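Local atomic coordinates of fiber protein (Human adenovirus 16, PDB entry 3CNC), a protein that forms the trimeric knob at the tip of the adenovirus fiber and probably attaches the virus to its host-cell receptor CD46. Residues V58-G62 against L63-Y67; F139-Y142 against A143-L147. All blocks are in the same frame, centred on the assembly; numbering follows the deposited sequence.

Contact 1 (V58-G62 against L63-Y67); sequences VKNGG and LINGY
Leu63, Asn65 and Val58 bury the most surface where strands 51-60 and 63-72 meet in a tight antiparallel beta hairpin. Val58 and Asn65 form a hydrogen-bonded pair: Val58 N reaches Asn65 O at 2.9 Å, and Asn65 N returns to Val58 O at 2.8 Å. The same carbonyl receives a CA-H...O contact from Ile64. Nearer the turn, Asn60 N binds Leu63 O at 2.7 Å, while Leu63 N closes the loop onto Asn60 O at 3.0 Å. Asn60 to Leu63 is a type II' turn, and Gly61 fits its first corner because a positive phi of 66° costs glycine little. Across the turn Leu63 CB lies 3.6 Å from Asn60 O; its CG is set beside the backbone N (chi1 -62°), and from there the side chain heads for Ile216 and for Val58 of the second subunit. Val58, Asn60, Leu63 and Asn65 share one face, where Asn60 and Asn65 meet the same residues of neighbouring subunits. On the other face Ile64 CD1 lies 4.1 Å from Lys59 CG, and the extended lysine carries NZ on to a salt bridge with Asp220. The chemistry divides the labour: paired peptide groups hold the hairpin, while one face offers apolar branches and amides to neighbouring subunits of the trimer.

Contact 2 (F139-Y142 against A143-L147); sequences FITY and ATETL
Glu145 folds back over Tyr142 and Thr141 at a type I beta turn, Tyr142 to Glu145, in the long loop between strands 118-119 and 151-159. Its CB sits over the centre of the Tyr142 ring, 3.6 Å from the centroid, in a CH-pi contact. Farther along the side chain, the carboxylate stacks at 21° to the ring plane, with CD 3.4 Å from Tyr142 CE1. A glutamate suits this place because its methylenes can cover an aromatic face while its acid end takes backbone N-H groups: OE1 is aimed at Thr141 N, modelled only 2.4 Å away, a doubtful length, and accepts a weak bond from Tyr142 N at 3.3 Å. The extended chain, with CG anti to the backbone N (chi1 -163°), carries OE1 that far. Around this shell, Thr144 brings its CG2 methyl to the ring edge, in plane, 3.8 Å from Tyr142 CE2. The turn itself is closed by Glu145 N bonding to Tyr142 O at 3.2 Å. Tyr142 CG occupies the position between N and the carbonyl carbon (chi1 56°), which swings the ring back over the turn, where Glu145 CB meets its face. Farther out, Ile140 packs against Arg176 and Arg177 and shares a backbone hydrogen bond with Arg176, while Phe139 rests on Asn175 and Met178. Leu147 CD1 packs 4.1 Å from Ile140 CG1 and comes within 3.5 Å of Phe139 C.

Overall arrangement
Contacts 1 and 2 follow one another along the chain and occupy different settings in the same knob domain. Their centres are about 27 Å apart and their nearest atoms about 14 Å, so neither touches the other. Contact 1 is buried, about 15 Å from the centre of the chain, in a hairpin flanked by strand 211-216. Contact 2 lies about 23 Å from that centre, at the surface. Regular strand pairing organises the first; a type I turn, a folded-back glutamate and a small apolar contact shape the second. Contact 1 thus lies among the three subunits, and contact 2 on a loop that no other chain of the assembly touches.

Contact 1 (V58-G62 against L63-Y67)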
ATOM      1  N   VAL A  58       2.402   2.128 -12.310  1.00 44.18           N
ATOM      2  CA  VAL A  58       2.496   0.796 -12.905  1.00 44.18           C
ATOM      3  C   VAL A  58       1.146   0.101 -13.151  1.00 44.18           C
ATOM      4  O   VAL A  58       0.345  -0.058 -12.228  1.00 44.18           O
ATOM      5  CB  VAL A  58       3.344  -0.144 -12.030  1.00 49.93           C
ATOM      6  CG1 VAL A  58       3.545  -1.468 -12.747  1.00 49.93           C
ATOM      7  CG2 VAL A  58       4.673   0.515 -11.698  1.00 49.93           C
ATOM      8  N   LYS A  59       0.903  -0.310 -14.393  1.00 47.75           N
ATOM      9  CA  LYS A  59      -0.330  -1.015 -14.739  1.00 47.75           C
ATOM     10  C   LYS A  59      -0.355  -2.369 -14.049  1.00 47.75           C
ATOM     11  O   LYS A  59       0.500  -3.220 -14.286  1.00 47.75           O
ATOM     12  CB  LYS A  59      -0.430  -1.250 -16.243  1.00 48.79           C
ATOM     13  CG  LYS A  59      -0.763  -0.038 -17.066  1.00 48.79           C
ATOM     14  CD  LYS A  59      -0.916  -0.427 -18.525  1.00 48.79           C
ATOM     15  CE  LYS A  59      -1.385   0.750 -19.355  1.00 48.79           C
ATOM     16  NZ  LYS A  59      -1.586   0.362 -20.776  1.00 48.79           N
ATOM     17  N   ASN A  60      -1.345  -2.571 -13.196  1.00 56.73           N
ATOM     18  CA  ASN A  60      -1.473  -3.826 -12.486  1.00 56.73           C
ATOM     19  C   ASN A  60      -2.929  -4.266 -12.614  1.00 56.73           C
ATOM     20  O   ASN A  60      -3.745  -4.026 -11.728  1.00 56.73           O
ATOM     21  CB  ASN A  60      -1.075  -3.617 -11.024  1.00 54.12           C
ATOM     22  CG  ASN A  60      -0.933  -4.919 -10.265  1.00 54.12           C
ATOM     23  OD1 ASN A  60      -0.677  -5.975 -10.856  1.00 54.12           O
ATOM     24  ND2 ASN A  60      -1.082  -4.851  -8.942  1.00 54.12           N
ATOM     25  N   GLY A  61      -3.247  -4.908 -13.729  1.00 56.76           N
ATOM     26  CA  GLY A  61      -4.612  -5.339 -13.956  1.00 56.76           C
ATOM     27  C   GLY A  61      -5.485  -4.103 -14.088  1.00 56.76           C
ATOM     28  O   GLY A  61      -5.131  -3.174 -14.815  1.00 56.76           O
ATOM     29  N   GLY A  62      -6.612  -4.079 -13.378  1.00 44.96           N
ATOM     30  CA  GLY A  62      -7.497  -2.931 -13.449  1.00 44.96           C
ATOM     31  C   GLY A  62      -7.039  -1.757 -12.598  1.00 44.96           C
ATOM     32  O   GLY A  62      -7.686  -0.710 -12.583  1.00 44.96           O
ATOM     33  N   LEU A  63      -5.922  -1.928 -11.892  1.00 48.49           N
ATOM     34  CA  LEU A  63      -5.376  -0.881 -11.028  1.00 48.49           C
ATOM     35  C   LEU A  63      -4.042  -0.323 -11.512  1.00 48.49           C
ATOM     36  O   LEU A  63      -3.366  -0.907 -12.355  1.00 48.49           O
ATOM     37  CB  LEU A  63      -5.134  -1.418  -9.611  1.00 37.93           C
ATOM     38  CG  LEU A  63      -6.272  -1.950  -8.741  1.00 37.93           C
ATOM     39  CD1 LEU A  63      -5.709  -2.524  -7.444  1.00 37.93           C
ATOM     40  CD2 LEU A  63      -7.257  -0.803  -8.448  1.00 37.93           C
ATOM     41  N   ILE A  64      -3.692   0.836 -10.974  1.00 43.79           N
ATOM     42  CA  ILE A  64      -2.395   1.445 -11.232  1.00 43.79           C
ATOM     43  C   ILE A  64      -1.767   1.416  -9.840  1.00 43.79           C
ATOM     44  O   ILE A  64      -2.410   1.815  -8.867  1.00 43.79           O
ATOM     45  CB  ILE A  64      -2.466   2.943 -11.652  1.00 43.56           C
ATOM     46  CG1 ILE A  64      -2.955   3.095 -13.093  1.00 43.56           C
ATOM     47  CG2 ILE A  64      -1.078   3.584 -11.490  1.00 43.56           C
ATOM     48  CD1 ILE A  64      -2.041   2.499 -14.135  1.00 43.56           C
ATOM     49  N   ASN A  65      -0.551   0.892  -9.732  1.00 40.77           N
ATOM     50  CA  ASN A  65       0.160   0.909  -8.456  1.00 40.77           C
ATOM     51  C   ASN A  65       1.083   2.131  -8.544  1.00 40.77           C
ATOM     52  O   ASN A  65       1.952   2.195  -9.427  1.00 40.77           O
ATOM     53  CB  ASN A  65       0.999  -0.353  -8.274  1.00 69.75           C
ATOM     54  CG  ASN A  65       0.197  -1.510  -7.732  1.00 69.75           C
ATOM     55  OD1 ASN A  65       0.715  -2.614  -7.615  1.00 69.75           O
ATOM     56  ND2 ASN A  65      -1.072  -1.267  -7.392  1.00 69.75           N
ATOM     57  N   GLY A  66       0.894   3.097  -7.650  1.00 41.00           N
ATOM     58  CA  GLY A  66       1.709   4.303  -7.693  1.00 41.00           C
ATOM     59  C   GLY A  66       2.742   4.480  -6.598  1.00 41.00           C
ATOM     60  O   GLY A  66       2.558   4.018  -5.471  1.00 41.00           O
ATOM     61  N   TYR A  67       3.826   5.173  -6.943  1.00 45.34           N
ATOM     62  CA  TYR A  67       4.935   5.454  -6.030  1.00 45.34           C
ATOM     63  C   TYR A  67       5.343   6.914  -6.233  1.00 45.34           C
ATOM     64  O   TYR A  67       5.606   7.336  -7.352  1.00 45.34           O
ATOM     65  CB  TYR A  67       6.119   4.544  -6.366  1.00 48.55           C
ATOM     66  CG  TYR A  67       7.385   4.816  -5.575  1.00 48.55           C
ATOM     67  CD1 TYR A  67       7.687   4.076  -4.435  1.00 48.55           C
ATOM     68  CD2 TYR A  67       8.307   5.784  -6.000  1.00 48.55           C
ATOM     69  CE1 TYR A  67       8.885   4.275  -3.738  1.00 48.55           C
ATOM     70  CE2 TYR A  67       9.512   6.000  -5.306  1.00 48.55           C
ATOM     71  CZ  TYR A  67       9.793   5.238  -4.183  1.00 48.55           C
ATOM     72  OH  TYR A  67      10.984   5.401  -3.523  1.00 48.55           O
TER

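Contact 2 (F139-Y142 against A143-L147)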
ATOM      1  N   PHE A 139     -15.333  14.003 -13.225  1.00 50.13           N
ATOM      2  CA  PHE A 139     -15.037  15.420 -13.153  1.00 50.13           C
ATOM      3  C   PHE A 139     -16.281  16.158 -12.644  1.00 50.13           C
ATOM      4  O   PHE A 139     -17.416  15.689 -12.834  1.00 50.13           O
ATOM      5  CB  PHE A 139     -14.648  15.961 -14.530  1.00 52.42           C
ATOM      6  CG  PHE A 139     -13.216  15.680 -14.913  1.00 52.42           C
ATOM      7  CD1 PHE A 139     -12.892  14.575 -15.697  1.00 52.42           C
ATOM      8  CD2 PHE A 139     -12.194  16.536 -14.500  1.00 52.42           C
ATOM      9  CE1 PHE A 139     -11.569  14.329 -16.067  1.00 52.42           C
ATOM     10  CE2 PHE A 139     -10.870  16.298 -14.866  1.00 52.42           C
ATOM     11  CZ  PHE A 139     -10.556  15.193 -15.652  1.00 52.42           C
ATOM     12  N   ILE A 140     -16.065  17.291 -11.979  1.00 57.09           N
ATOM     13  CA  ILE A 140     -17.170  18.108 -11.471  1.00 57.09           C
ATOM     14  C   ILE A 140     -18.025  18.559 -12.650  1.00 57.09           C
ATOM     15  O   ILE A 140     -17.505  19.109 -13.625  1.00 57.09           O
ATOM     16  CB  ILE A 140     -16.658  19.364 -10.767  1.00 64.14           C
ATOM     17  CG1 ILE A 140     -16.009  18.983  -9.441  1.00 64.14           C
ATOM     18  CG2 ILE A 140     -17.805  20.351 -10.580  1.00 64.14           C
ATOM     19  CD1 ILE A 140     -15.316  20.132  -8.772  1.00 64.14           C
ATOM     20  N   THR A 141     -19.331  18.341 -12.552  1.00 64.97           N
ATOM     21  CA  THR A 141     -20.239  18.706 -13.629  1.00 64.97           C
ATOM     22  C   THR A 141     -21.184  19.866 -13.282  1.00 64.97           C
ATOM     23  O   THR A 141     -21.680  20.567 -14.175  1.00 64.97           O
ATOM     24  CB  THR A 141     -21.059  17.479 -14.074  1.00 75.09           C
ATOM     25  OG1 THR A 141     -21.815  17.810 -15.236  1.00 75.09           O
ATOM     26  CG2 THR A 141     -22.004  17.036 -12.981  1.00 75.09           C
ATOM     27  N   TYR A 142     -21.448  20.065 -11.994  1.00 76.24           N
ATOM     28  CA  TYR A 142     -22.309  21.167 -11.591  1.00 76.24           C
ATOM     29  C   TYR A 142     -21.750  21.958 -10.409  1.00 76.24           C
ATOM     30  O   TYR A 142     -20.907  21.472  -9.649  1.00 76.24           O
ATOM     31  CB  TYR A 142     -23.742  20.687 -11.294  1.00 62.50           C
ATOM     32  CG  TYR A 142     -23.869  19.596 -10.256  1.00 62.50           C
ATOM     33  CD1 TYR A 142     -23.738  18.258 -10.607  1.00 62.50           C
ATOM     34  CD2 TYR A 142     -24.129  19.904  -8.920  1.00 62.50           C
ATOM     35  CE1 TYR A 142     -23.862  17.252  -9.669  1.00 62.50           C
ATOM     36  CE2 TYR A 142     -24.256  18.898  -7.969  1.00 62.50           C
ATOM     37  CZ  TYR A 142     -24.120  17.573  -8.353  1.00 62.50           C
ATOM     38  OH  TYR A 142     -24.232  16.562  -7.423  1.00 62.50           O
ATOM     39  N   ALA A 143     -22.236  23.188 -10.283  1.00 84.57           N
ATOM     40  CA  ALA A 143     -21.817  24.141  -9.260  1.00 84.57           C
ATOM     41  C   ALA A 143     -21.484  23.648  -7.852  1.00 84.57           C
ATOM     42  O   ALA A 143     -20.394  23.912  -7.345  1.00 84.57           O
ATOM     43  CB  ALA A 143     -22.848  25.262  -9.170  1.00 74.77           C
ATOM     44  N   THR A 144     -22.404  22.934  -7.216  1.00 66.97           N
ATOM     45  CA  THR A 144     -22.160  22.494  -5.848  1.00 66.97           C
ATOM     46  C   THR A 144     -21.581  21.076  -5.626  1.00 66.97           C
ATOM     47  O   THR A 144     -21.366  20.654  -4.485  1.00 66.97           O
ATOM     48  CB  THR A 144     -23.460  22.660  -5.034  1.00 82.43           C
ATOM     49  OG1 THR A 144     -23.243  22.243  -3.684  1.00 82.43           O
ATOM     50  CG2 THR A 144     -24.580  21.842  -5.649  1.00 82.43           C
ATOM     51  N   GLU A 145     -21.299  20.359  -6.707  1.00 60.51           N
ATOM     52  CA  GLU A 145     -20.779  18.993  -6.621  1.00 60.51           C
ATOM     53  C   GLU A 145     -19.482  18.820  -5.799  1.00 60.51           C
ATOM     54  O   GLU A 145     -18.471  19.463  -6.058  1.00 60.51           O
ATOM     55  CB  GLU A 145     -20.591  18.462  -8.041  1.00 58.36           C
ATOM     56  CG  GLU A 145     -20.440  16.967  -8.165  1.00 58.36           C
ATOM     57  CD  GLU A 145     -20.501  16.535  -9.612  1.00 58.36           C
ATOM     58  OE1 GLU A 145     -20.201  17.379 -10.482  1.00 58.36           O
ATOM     59  OE2 GLU A 145     -20.837  15.364  -9.886  1.00 58.36           O
ATOM     60  N   THR A 146     -19.526  17.935  -4.807  1.00 48.32           N
ATOM     61  CA  THR A 146     -18.373  17.676  -3.941  1.00 48.32           C
ATOM     62  C   THR A 146     -17.434  16.578  -4.458  1.00 48.32           C
ATOM     63  O   THR A 146     -16.210  16.711  -4.361  1.00 48.32           O
ATOM     64  CB  THR A 146     -18.829  17.286  -2.516  1.00 52.22           C
ATOM     65  OG1 THR A 146     -19.850  16.283  -2.605  1.00 52.22           O
ATOM     66  CG2 THR A 146     -19.378  18.505  -1.772  1.00 52.22           C
ATOM     67  N   LEU A 147     -18.010  15.496  -4.990  1.00 46.51           N
ATOM     68  CA  LEU A 147     -17.237  14.377  -5.530  1.00 46.51           C
ATOM     69  C   LEU A 147     -16.112  13.899  -4.617  1.00 46.51           C
ATOM     70  O   LEU A 147     -14.948  13.842  -5.027  1.00 46.51           O
ATOM     71  CB  LEU A 147     -16.644  14.752  -6.889  1.00 46.14           C
ATOM     72  CG  LEU A 147     -17.594  14.590  -8.066  1.00 46.14           C
ATOM     73  CD1 LEU A 147     -16.896  14.973  -9.371  1.00 46.14           C
ATOM     74  CD2 LEU A 147     -18.088  13.141  -8.098  1.00 46.14           C
TER